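Local coordinates for SWD1-like protein (Myceliophthora thermophila, PDB 6E29) that forms the WD-repeat beta-propeller domain of a protein that is probably a subunit of the COMPASS histone H3 methyltransferase complex, at residues V31-G37 with V319-H325; T220-T224 with H276-S280. All blocks are in the same frame, centred on the assembly; numbering follows the deposited sequence. Where two conformers were deposited one is given.

Interaction 1 (V31-G37 with V319-H325); sequences VRFNRKG and VIEWHPH
F33 lies against H323 and P324. Its ring has H323 CA over one face, 3.9 Å from the centroid. The imidazole of H323 turns its edge to that ring, with H323 CD2 3.6 Å from F33 CE1 and the planes 72° apart. P324 crosses the phenyl stem, and its CD reaches F33 CB at 3.6 Å. CG of H323 is anti to the backbone N (chi1 -170°), which swings the imidazole toward the turn after F33. There H323 NE2 donates to G37 O at 2.8 Å, in the carbonyl plane and on a lone pair. With an alanine here, G37 O is likely to lose this donor and the F33 ring its edge-on neighbour. The strands 28-33 and 317-322 are the innermost strands of adjacent blades in a seven-bladed WD-repeat propeller. They run parallel, with no backbone hydrogen bonds between them. E321 runs past V31 in the opposite direction. Its CG lies close against V31 O (3.0 Å), and V31 CG2 lies against the same carbon. A water accepts a hydrogen bond from F33 N and donates to E321 OE1 at 2.6 Å. R32 NE is only a long ionic partner of OE1, whose stronger one is R222.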
loop_
_atom_site.group_PDB
_atom_site.type_symbol
_atom_site.label_atom_id
_atom_site.label_comp_id
_atom_site.label_asym_id
_atom_site.label_seq_id
_atom_site.Cartn_x
_atom_site.Cartn_y
_atom_site.Cartn_z
ATOM N N VAL B 31 5.757 -4.674 7.232
ATOM C CA VAL B 31 5.332 -4.325 8.595
ATOM C C VAL B 31 4.198 -3.319 8.503
ATOM O O VAL B 31 4.095 -2.591 7.528
ATOM C CB VAL B 31 6.452 -3.699 9.425
ATOM C CG1 VAL B 31 7.347 -4.787 9.963
ATOM C CG2 VAL B 31 7.177 -2.681 8.566
ATOM N N ARG B 32 3.367 -3.257 9.547
ATOM C CA ARG B 32 2.250 -2.312 9.615
ATOM C C ARG B 32 1.839 -2.175 11.077
ATOM O O ARG B 32 1.559 -3.187 11.724
ATOM C CB ARG B 32 0.995 -2.772 8.814
ATOM C CG ARG B 32 -0.013 -1.672 8.615
ATOM C CD ARG B 32 0.351 -0.922 7.288
ATOM N NE ARG B 32 -0.413 0.296 7.044
ATOM C CZ ARG B 32 -1.427 0.397 6.184
ATOM N NH1 ARG B 32 -1.836 -0.675 5.488
ATOM N NH2 ARG B 32 -2.026 1.589 6.019
ATOM N N PHE B 33 1.818 -0.941 11.585
ATOM C CA PHE B 33 1.309 -0.684 12.945
ATOM C C PHE B 33 -0.219 -0.693 12.938
ATOM O O PHE B 33 -0.830 -0.321 11.939
ATOM C CB PHE B 33 1.781 0.687 13.427
ATOM C CG PHE B 33 3.251 0.763 13.717
ATOM C CD1 PHE B 33 3.712 0.333 14.956
ATOM C CD2 PHE B 33 4.168 1.309 12.805
ATOM C CE1 PHE B 33 5.109 0.385 15.310
ATOM C CE2 PHE B 33 5.568 1.382 13.172
ATOM C CZ PHE B 33 6.013 0.907 14.442
ATOM N N ASN B 34 -0.845 -1.099 14.062
ATOM C CA ASN B 34 -2.301 -0.916 14.165
ATOM C C ASN B 34 -2.567 0.563 14.470
ATOM O O ASN B 34 -1.644 1.377 14.569
ATOM C CB ASN B 34 -2.917 -1.900 15.180
ATOM C CG ASN B 34 -2.554 -1.574 16.643
ATOM O OD1 ASN B 34 -1.676 -0.765 16.911
ATOM N ND2 ASN B 34 -3.243 -2.232 17.599
ATOM N N ARG B 35 -3.835 0.956 14.560
ATOM C CA ARG B 35 -4.107 2.396 14.619
ATOM C C ARG B 35 -3.811 2.990 15.980
ATOM O O ARG B 35 -3.396 4.160 16.074
ATOM C CB ARG B 35 -5.568 2.662 14.235
ATOM C CG ARG B 35 -5.931 1.970 12.946
ATOM C CD ARG B 35 -7.143 2.540 12.211
ATOM N NE ARG B 35 -6.888 2.476 10.772
ATOM C CZ ARG B 35 -6.803 1.350 10.064
ATOM N NH1 ARG B 35 -6.967 0.161 10.647
ATOM N NH2 ARG B 35 -6.532 1.410 8.763
ATOM N N LYS B 36 -4.008 2.218 17.044
ATOM C CA LYS B 36 -3.639 2.733 18.357
ATOM C C LYS B 36 -2.136 2.785 18.534
ATOM O O LYS B 36 -1.653 3.556 19.356
ATOM C CB LYS B 36 -4.255 1.890 19.487
ATOM C CG LYS B 36 -5.700 2.302 19.846
ATOM C CD LYS B 36 -6.405 1.302 20.784
ATOM C CE LYS B 36 -6.400 1.800 22.220
ATOM N NZ LYS B 36 -4.970 1.793 22.683
ATOM N N GLY B 37 -1.389 2.014 17.751
ATOM C CA GLY B 37 0.043 2.031 17.828
ATOM C C GLY B 37 0.606 1.195 18.956
ATOM O O GLY B 37 1.759 1.389 19.318
ATOM N N VAL B 319 10.470 -2.525 2.971
ATOM C CA VAL B 319 9.229 -1.857 3.392
ATOM C C VAL B 319 9.519 -0.997 4.596
ATOM O O VAL B 319 10.200 -1.445 5.528
ATOM C CB VAL B 319 8.142 -2.892 3.725
ATOM C CG1 VAL B 319 7.030 -2.294 4.631
ATOM C CG2 VAL B 319 7.532 -3.430 2.415
ATOM N N ILE B 320 8.922 0.212 4.647
ATOM C CA ILE B 320 9.082 1.057 5.833
ATOM C C ILE B 320 7.704 1.507 6.295
ATOM O O ILE B 320 6.767 1.593 5.508
ATOM C CB ILE B 320 10.006 2.277 5.558
ATOM C CG1 ILE B 320 9.367 3.141 4.472
ATOM C CG2 ILE B 320 11.433 1.775 5.125
ATOM C CD1 ILE B 320 10.157 4.358 4.162
ATOM N N GLU B 321 7.592 1.844 7.573
ATOM C CA GLU B 321 6.306 2.261 8.131
ATOM C C GLU B 321 6.567 3.166 9.312
ATOM O O GLU B 321 7.429 2.854 10.141
ATOM C CB GLU B 321 5.480 1.079 8.642
ATOM C CG GLU B 321 4.908 0.253 7.541
ATOM C CD GLU B 321 3.889 1.038 6.727
ATOM O OE1 GLU B 321 3.068 1.795 7.317
ATOM O OE2 GLU B 321 3.940 0.907 5.496
ATOM N N TRP B 322 5.852 4.279 9.400
ATOM C CA TRP B 322 5.929 5.110 10.592
ATOM C C TRP B 322 4.905 4.685 11.645
ATOM O O TRP B 322 3.789 4.258 11.304
ATOM C CB TRP B 322 5.625 6.567 10.246
ATOM C CG TRP B 322 6.634 7.283 9.371
ATOM C CD1 TRP B 322 6.695 7.270 7.995
ATOM C CD2 TRP B 322 7.657 8.183 9.811
ATOM N NE1 TRP B 322 7.696 8.124 7.560
ATOM C CE2 TRP B 322 8.280 8.704 8.655
ATOM C CE3 TRP B 322 8.088 8.624 11.067
ATOM C CZ2 TRP B 322 9.323 9.608 8.725
ATOM C CZ3 TRP B 322 9.131 9.524 11.125
ATOM C CH2 TRP B 322 9.724 10.004 9.970
ATOM N N HIS B 323 5.238 4.944 12.912
ATOM C CA HIS B 323 4.275 4.746 14.009
ATOM C C HIS B 323 3.108 5.748 13.876
ATOM O O HIS B 323 3.306 6.878 13.414
ATOM C CB HIS B 323 5.015 4.933 15.339
ATOM C CG HIS B 323 4.217 4.520 16.532
ATOM N ND1 HIS B 323 3.418 5.400 17.232
ATOM C CD2 HIS B 323 4.087 3.314 17.142
ATOM C CE1 HIS B 323 2.842 4.752 18.241
ATOM N NE2 HIS B 323 3.218 3.487 18.194
ATOM N N PRO B 324 1.871 5.362 14.242
ATOM C CA PRO B 324 0.726 6.277 14.016
ATOM C C PRO B 324 0.644 7.451 14.971
ATOM O O PRO B 324 -0.239 8.323 14.778
ATOM C CB PRO B 324 -0.513 5.374 14.211
ATOM C CG PRO B 324 0.013 4.242 15.139
ATOM C CD PRO B 324 1.440 4.021 14.668
ATOM N N HIS B 325 1.468 7.494 16.028
ATOM C CA HIS B 325 1.344 8.572 17.008
ATOM C C HIS B 325 2.689 9.220 17.308
ATOM O O HIS B 325 2.739 10.398 17.677
ATOM C CB HIS B 325 0.709 8.093 18.326
ATOM C CG HIS B 325 -0.733 7.723 18.159
ATOM N ND1 HIS B 325 -1.711 8.681 17.979
ATOM C CD2 HIS B 325 -1.356 6.518 18.070
ATOM C CE1 HIS B 325 -2.882 8.084 17.809
ATOM N NE2 HIS B 325 -2.695 6.773 17.843
HETATM O O HOH W 1 2.110 1.195 9.698
#

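Interaction 2 (T220-T224 with H276-S280); sequences TLRLT and HVAFS
F279 and T224 meet at the C-terminal ends of two nearly parallel strands, whose short axes differ by 5°. The bond from CA to CB of F279 points toward strand 218-223. CG is anti to the residue's own carbonyl carbon (chi1 -86°), and this sets the ring against the end of that strand. F279 CG is 4.0 Å from the methyl carbon CG2 of T224. All six ring carbons lie within 4.2 Å of that methyl, CE2 and CD2 nearest, then CZ, with CD1 and CE1 at the far side. F279 CD2 also lies 3.8 Å from T224 N. F279 CE2 also meets R222 O at 3.4 Å, an oxygen that approaches the ring obliquely. The T224 methyl sits over one face of the ring, with CG2 3.6 Å from the F279 centroid and 16° off the normal, a CH-pi contact. T224 OG1 hydrogen-bonds E229, and the methyl is the part offered to F279.

At the other end T220 CG2 touches V277 CG2 at 3.7 Å, and the two branched side chains slide past each other. Between these ends a water joins the strands. It accepts a hydrogen bond from F279 N at 2.9 Å and a weak one from R222 NH1, whose stronger partner is E321.

Both strands are the innermost of their blades in the WD-repeat propeller, 218-223 of one and 274-279 of the next. Each pairs antiparallel with the next strand outward, R222 with L231 and A278 with A287. F279 and V277 reach back against L231 of strand 229-234, F279 also against T241 and V277 against I239 of strand 239-243. On the other side, A278 meets I320 of strand 317-322.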
loop_
_atom_site.group_PDB
_atom_site.type_symbol
_atom_site.label_atom_id
_atom_site.label_comp_id
_atom_site.label_asym_id
_atom_site.label_seq_id
_atom_site.Cartn_x
_atom_site.Cartn_y
_atom_site.Cartn_z
ATOM N N THR B 220 3.230 1.997 -5.202
ATOM C CA THR B 220 2.666 2.220 -3.886
ATOM C C THR B 220 1.759 3.423 -3.923
ATOM O O THR B 220 2.109 4.457 -4.504
ATOM C CB THR B 220 3.767 2.490 -2.827
ATOM O OG1 THR B 220 4.448 1.274 -2.552
ATOM C CG2 THR B 220 3.175 3.087 -1.537
ATOM N N LEU B 221 0.611 3.282 -3.261
ATOM C CA LEU B 221 -0.265 4.395 -2.911
ATOM C C LEU B 221 -0.534 4.384 -1.404
ATOM O O LEU B 221 -0.808 3.317 -0.829
ATOM C CB LEU B 221 -1.594 4.278 -3.608
ATOM C CG LEU B 221 -1.581 4.328 -5.128
ATOM C CD1 LEU B 221 -2.997 4.021 -5.649
ATOM C CD2 LEU B 221 -1.079 5.682 -5.567
ATOM N N ARG B 222 -0.525 5.569 -0.789
ATOM C CA ARG B 222 -0.861 5.682 0.640
ATOM C C ARG B 222 -1.526 7.024 0.909
ATOM O O ARG B 222 -1.126 8.050 0.355
ATOM C CB ARG B 222 0.446 5.540 1.483
ATOM C CG ARG B 222 0.231 5.475 2.963
ATOM C CD ARG B 222 -0.642 4.276 3.383
ATOM N NE ARG B 222 -0.115 2.942 3.041
ATOM C CZ ARG B 222 0.711 2.227 3.819
ATOM N NH1 ARG B 222 1.195 2.734 4.972
ATOM N NH2 ARG B 222 1.094 1.011 3.429
ATOM N N LEU B 223 -2.557 7.019 1.724
ATOM C CA LEU B 223 -3.236 8.245 2.097
ATOM C C LEU B 223 -2.788 8.673 3.483
ATOM O O LEU B 223 -2.383 7.838 4.289
ATOM C CB LEU B 223 -4.757 8.016 2.115
ATOM C CG LEU B 223 -5.373 8.051 0.740
ATOM C CD1 LEU B 223 -6.816 7.562 0.827
ATOM C CD2 LEU B 223 -5.264 9.471 0.201
ATOM N N THR B 224 -2.874 9.980 3.753
ATOM C CA THR B 224 -2.777 10.467 5.127
ATOM C C THR B 224 -4.024 10.062 5.918
ATOM O O THR B 224 -5.046 9.660 5.368
ATOM C CB THR B 224 -2.621 11.992 5.196
ATOM O OG1 THR B 224 -3.670 12.665 4.481
ATOM C CG2 THR B 224 -1.265 12.426 4.637
ATOM N N HIS B 276 10.308 1.628 -1.193
ATOM C CA HIS B 276 9.028 1.817 -0.535
ATOM C C HIS B 276 8.999 3.212 0.070
ATOM O O HIS B 276 10.041 3.817 0.320
ATOM C CB HIS B 276 8.799 0.708 0.521
ATOM C CG HIS B 276 8.381 -0.589 -0.092
ATOM N ND1 HIS B 276 9.247 -1.632 -0.339
ATOM C CD2 HIS B 276 7.190 -0.959 -0.621
ATOM C CE1 HIS B 276 8.596 -2.611 -0.949
ATOM N NE2 HIS B 276 7.350 -2.223 -1.146
ATOM N N VAL B 277 7.788 3.721 0.313
ATOM C CA VAL B 277 7.621 5.058 0.857
ATOM C C VAL B 277 6.552 5.001 1.933
ATOM O O VAL B 277 5.727 4.083 1.953
ATOM C CB VAL B 277 7.191 6.078 -0.202
ATOM C CG1 VAL B 277 8.374 6.187 -1.264
ATOM C CG2 VAL B 277 5.843 5.613 -0.893
ATOM N N ALA B 278 6.558 6.027 2.797
ATOM C CA ALA B 278 5.612 6.115 3.915
ATOM C C ALA B 278 5.446 7.551 4.411
ATOM O O ALA B 278 6.403 8.322 4.456
ATOM C CB ALA B 278 6.052 5.213 5.075
ATOM N N PHE B 279 4.227 7.875 4.848
ATOM C CA PHE B 279 3.898 9.112 5.527
ATOM C C PHE B 279 4.111 8.938 7.015
ATOM O O PHE B 279 3.657 7.937 7.581
ATOM C CB PHE B 279 2.411 9.435 5.388
ATOM C CG PHE B 279 2.007 10.197 4.102
ATOM C CD1 PHE B 279 2.662 11.328 3.703
ATOM C CD2 PHE B 279 0.865 9.787 3.407
ATOM C CE1 PHE B 279 2.253 12.060 2.558
ATOM C CE2 PHE B 279 0.430 10.484 2.232
ATOM C CZ PHE B 279 1.125 11.643 1.826
ATOM N N SER B 280 4.575 10.002 7.673
ATOM C CA SER B 280 4.634 9.996 9.132
ATOM C C SER B 280 3.224 10.194 9.704
ATOM O O SER B 280 2.260 10.464 8.976
ATOM C CB SER B 280 5.602 11.068 9.647
ATOM O OG SER B 280 5.091 12.393 9.419
HETATM O O HOH W 2 2.421 5.610 5.137
#

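How the interactions relate
The two contacts lie about 11 Å apart, centre to centre. Each joins two adjacent blades, and the interface of strands 274-279 and 317-322 lies between them. Along the chain, interaction 2 is nested inside the loop closed by interaction 1. Interaction 1 lies beside the Velcro closure: the blade that holds strand 317-322 also takes in strand 19-23 from the N-terminal end. A salt bridge from R222 NH1 of interaction 2 to E321 OE1 of interaction 1, at 3.1 Å, ties them. R32 NH2 lies near R222 NH1, and E321 probably offsets both positive charges. W322 forms a second link: its NE1 gives a weak hydrogen bond to A278 O, and its ring packs against S280.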